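Local coordinates for protein glutathione S-transferase (Bombyx mori, PDB 3AY8) that probably transfers glutathione to electrophilic substrates, working as a cytosolic homodimer with a GST fold, at residues S139-F144 / K149-D154. Sequence-based numbering, arbitrary orientation.
Sequences SFLNQF and KWVAAD
Phe-144 and Val-151 bring the two backbones together, their CA atoms 5.9 Å apart, where the loop after helix 128-147 folds back beside the helix that leads into it. Residues 139-144 are helical, whereas 149-154 form a loop that curls on itself: Trp-150 N hydrogen-bonds to Ala-153 O, and the short side chain of Asp-154 lets its carboxylate fold back to accept Lys-149 N-H nearly along the C-O axis of OD1. A water donates to Phe-144 O at 2.7 Å and, weakly, to Val-151 O, linking helix and loop. The direct contact is small and largely apolar. Leu-141 has CG anti to its own N (chi1 176°), which swings the branched end over to the loop, where CD1 meets Val-151 CG1 at 3.8 Å. Two branched aliphatic residues suit this buried spot, since neither brings a polar group. Phe-144 offers its CB, 4.0 Å from Val-151 O, while its ring leads away to lie edge-to-face with Phe-102 and in a cation-pi contact with Arg-99. Arg-99 NE also hydrogen-bonds to Val-151 O, so one side chain of helix 90-120 serves both segments. Asp-160 of helix 158-173 accepts from Val-151 N; from helix 181-190, Ile-183 packs on Leu-141 and Trp-186 on Val-151.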
ATOM      1  N   SER A 139      -4.197   6.929  15.376  1.00 25.99           N
ATOM      2  CA  SER A 139      -5.257   6.501  16.281  1.00 26.34           C
ATOM      3  C   SER A 139      -5.728   5.080  15.971  1.00 25.87           C
ATOM      4  O   SER A 139      -5.975   4.294  16.876  1.00 25.03           O
ATOM      5  CB  SER A 139      -6.430   7.488  16.240  1.00 26.41           C
ATOM      6  OG  SER A 139      -7.449   7.046  17.115  1.00 27.95           O
ATOM      7  N   PHE A 140      -5.835   4.771  14.681  1.00 26.72           N
ATOM      8  CA  PHE A 140      -6.172   3.438  14.197  1.00 27.67           C
ATOM      9  C   PHE A 140      -5.105   2.428  14.608  1.00 26.73           C
ATOM     10  O   PHE A 140      -5.429   1.350  15.097  1.00 26.55           O
ATOM     11  CB  PHE A 140      -6.297   3.455  12.679  1.00 28.93           C
ATOM     12  CG  PHE A 140      -7.699   3.365  12.181  1.00 34.52           C
ATOM     13  CD1 PHE A 140      -8.175   2.177  11.637  1.00 39.39           C
ATOM     14  CD2 PHE A 140      -8.546   4.470  12.238  1.00 40.09           C
ATOM     15  CE1 PHE A 140      -9.483   2.083  11.161  1.00 42.89           C
ATOM     16  CE2 PHE A 140      -9.859   4.390  11.767  1.00 41.99           C
ATOM     17  CZ  PHE A 140     -10.325   3.199  11.221  1.00 43.03           C
ATOM     18  N   LEU A 141      -3.836   2.789  14.414  1.00 25.87           N
ATOM     19  CA  LEU A 141      -2.723   1.936  14.835  1.00 25.76           C
ATOM     20  C   LEU A 141      -2.795   1.699  16.345  1.00 25.77           C
ATOM     21  O   LEU A 141      -2.588   0.593  16.813  1.00 25.22           O
ATOM     22  CB  LEU A 141      -1.369   2.563  14.470  1.00 24.47           C
ATOM     23  CG  LEU A 141      -0.112   1.801  14.935  1.00 25.29           C
ATOM     24  CD1 LEU A 141      -0.112   0.291  14.489  1.00 21.22           C
ATOM     25  CD2 LEU A 141       1.177   2.515  14.483  1.00 23.18           C
ATOM     26  N   ASN A 142      -3.074   2.758  17.092  1.00 26.44           N
ATOM     27  CA  ASN A 142      -3.192   2.657  18.538  1.00 27.93           C
ATOM     28  C   ASN A 142      -4.265   1.635  18.951  1.00 27.97           C
ATOM     29  O   ASN A 142      -4.081   0.909  19.924  1.00 28.39           O
ATOM     30  CB  ASN A 142      -3.467   4.024  19.159  1.00 27.33           C
ATOM     31  CG  ASN A 142      -3.491   3.969  20.685  1.00 28.74           C
ATOM     32  OD1 ASN A 142      -2.486   3.676  21.329  1.00 28.76           O
ATOM     33  ND2 ASN A 142      -4.641   4.249  21.260  1.00 26.83           N
ATOM     34  N   GLN A 143      -5.355   1.575  18.187  1.00 28.93           N
ATOM     35  CA  GLN A 143      -6.419   0.572  18.382  1.00 30.10           C
ATOM     36  C   GLN A 143      -5.996  -0.856  18.026  1.00 30.36           C
ATOM     37  O   GLN A 143      -6.299  -1.789  18.788  1.00 30.03           O
ATOM     38  CB  GLN A 143      -7.714   0.949  17.640  1.00 30.28           C
ATOM     39  CG  GLN A 143      -8.454   2.144  18.254  1.00 33.45           C
ATOM     40  CD  GLN A 143      -8.643   2.008  19.769  1.00 37.26           C
ATOM     41  OE1 GLN A 143      -9.224   1.037  20.254  1.00 39.69           O
ATOM     42  NE2 GLN A 143      -8.140   2.977  20.513  1.00 38.57           N
ATOM     43  N   PHE A 144      -5.296  -1.039  16.900  1.00 30.24           N
ATOM     44  CA  PHE A 144      -4.733  -2.370  16.568  1.00 30.84           C
ATOM     45  C   PHE A 144      -4.001  -2.935  17.784  1.00 30.95           C
ATOM     46  O   PHE A 144      -4.155  -4.107  18.132  1.00 31.18           O
ATOM     47  CB  PHE A 144      -3.724  -2.316  15.400  1.00 31.05           C
ATOM     48  CG  PHE A 144      -4.279  -1.780  14.106  1.00 31.44           C
ATOM     49  CD1 PHE A 144      -5.645  -1.827  13.820  1.00 33.72           C
ATOM     50  CD2 PHE A 144      -3.418  -1.269  13.149  1.00 32.01           C
ATOM     51  CE1 PHE A 144      -6.138  -1.318  12.606  1.00 34.60           C
ATOM     52  CE2 PHE A 144      -3.894  -0.779  11.943  1.00 31.56           C
ATOM     53  CZ  PHE A 144      -5.250  -0.792  11.674  1.00 32.73           C
ATOM     54  N   LYS A 149      -0.532  -7.613  21.607  1.00 32.87           N
ATOM     55  CA  LYS A 149       0.759  -7.037  21.993  1.00 32.15           C
ATOM     56  C   LYS A 149       1.507  -6.390  20.815  1.00 30.61           C
ATOM     57  O   LYS A 149       2.068  -5.305  20.954  1.00 29.55           O
ATOM     58  CB  LYS A 149       1.648  -8.096  22.655  1.00 32.30           C
ATOM     59  CG  LYS A 149       2.916  -7.510  23.275  1.00 34.56           C
ATOM     60  CD  LYS A 149       3.809  -8.589  23.866  1.00 36.64           C
ATOM     61  CE  LYS A 149       5.025  -7.971  24.551  1.00 38.83           C
ATOM     62  NZ  LYS A 149       6.061  -9.003  24.880  1.00 40.14           N
ATOM     63  N   TRP A 150       1.509  -7.084  19.680  1.00 29.73           N
ATOM     64  CA  TRP A 150       2.134  -6.615  18.438  1.00 29.76           C
ATOM     65  C   TRP A 150       1.030  -6.236  17.435  1.00 29.50           C
ATOM     66  O   TRP A 150      -0.147  -6.423  17.737  1.00 29.03           O
ATOM     67  CB  TRP A 150       3.078  -7.694  17.883  1.00 29.43           C
ATOM     68  CG  TRP A 150       4.182  -8.073  18.853  1.00 29.15           C
ATOM     69  CD1 TRP A 150       4.141  -9.062  19.799  1.00 28.92           C
ATOM     70  CD2 TRP A 150       5.475  -7.453  18.980  1.00 28.92           C
ATOM     71  NE1 TRP A 150       5.333  -9.104  20.499  1.00 28.52           N
ATOM     72  CE2 TRP A 150       6.162  -8.123  20.024  1.00 29.66           C
ATOM     73  CE3 TRP A 150       6.112  -6.385  18.325  1.00 29.04           C
ATOM     74  CZ2 TRP A 150       7.468  -7.778  20.411  1.00 29.61           C
ATOM     75  CZ3 TRP A 150       7.405  -6.036  18.711  1.00 29.10           C
ATOM     76  CH2 TRP A 150       8.068  -6.733  19.748  1.00 29.89           C
ATOM     77  N   VAL A 151       1.388  -5.686  16.269  1.00 29.60           N
ATOM     78  CA  VAL A 151       0.368  -5.086  15.378  1.00 29.90           C
ATOM     79  C   VAL A 151      -0.647  -6.082  14.808  1.00 30.16           C
ATOM     80  O   VAL A 151      -1.795  -5.717  14.555  1.00 30.06           O
ATOM     81  CB  VAL A 151       0.952  -4.241  14.185  1.00 30.03           C
ATOM     82  CG1 VAL A 151       1.746  -3.035  14.661  1.00 29.76           C
ATOM     83  CG2 VAL A 151       1.755  -5.101  13.230  1.00 28.66           C
ATOM     84  N   ALA A 152      -0.229  -7.325  14.596  1.00 30.54           N
ATOM     85  CA  ALA A 152      -1.071  -8.268  13.858  1.00 31.60           C
ATOM     86  C   ALA A 152      -1.319  -9.575  14.590  1.00 32.59           C
ATOM     87  O   ALA A 152      -1.982 -10.467  14.050  1.00 33.21           O
ATOM     88  CB  ALA A 152      -0.473  -8.544  12.462  1.00 31.49           C
ATOM     89  N   ALA A 153      -0.782  -9.688  15.805  1.00 33.12           N
ATOM     90  CA  ALA A 153      -0.833 -10.926  16.581  1.00 34.12           C
ATOM     91  C   ALA A 153      -0.224 -10.667  17.946  1.00 34.53           C
ATOM     92  O   ALA A 153       0.284  -9.570  18.216  1.00 34.14           O
ATOM     93  CB  ALA A 153      -0.070 -12.054  15.870  1.00 33.52           C
ATOM     94  N   ASP A 154      -0.254 -11.681  18.806  1.00 35.32           N
ATOM     95  CA  ASP A 154       0.431 -11.559  20.088  1.00 35.87           C
ATOM     96  C   ASP A 154       1.914 -11.940  19.991  1.00 35.46           C
ATOM     97  O   ASP A 154       2.618 -11.951  20.997  1.00 36.08           O
ATOM     98  CB  ASP A 154      -0.306 -12.339  21.178  1.00 36.87           C
ATOM     99  CG  ASP A 154      -1.493 -11.572  21.737  1.00 38.54           C
ATOM    100  OD1 ASP A 154      -1.347 -10.381  22.096  1.00 39.84           O
ATOM    101  OD2 ASP A 154      -2.585 -12.168  21.825  1.00 43.24           O
TER
HETATM  102  O   HOH W   1      -4.421  -6.306  16.634  1.00 48.92           O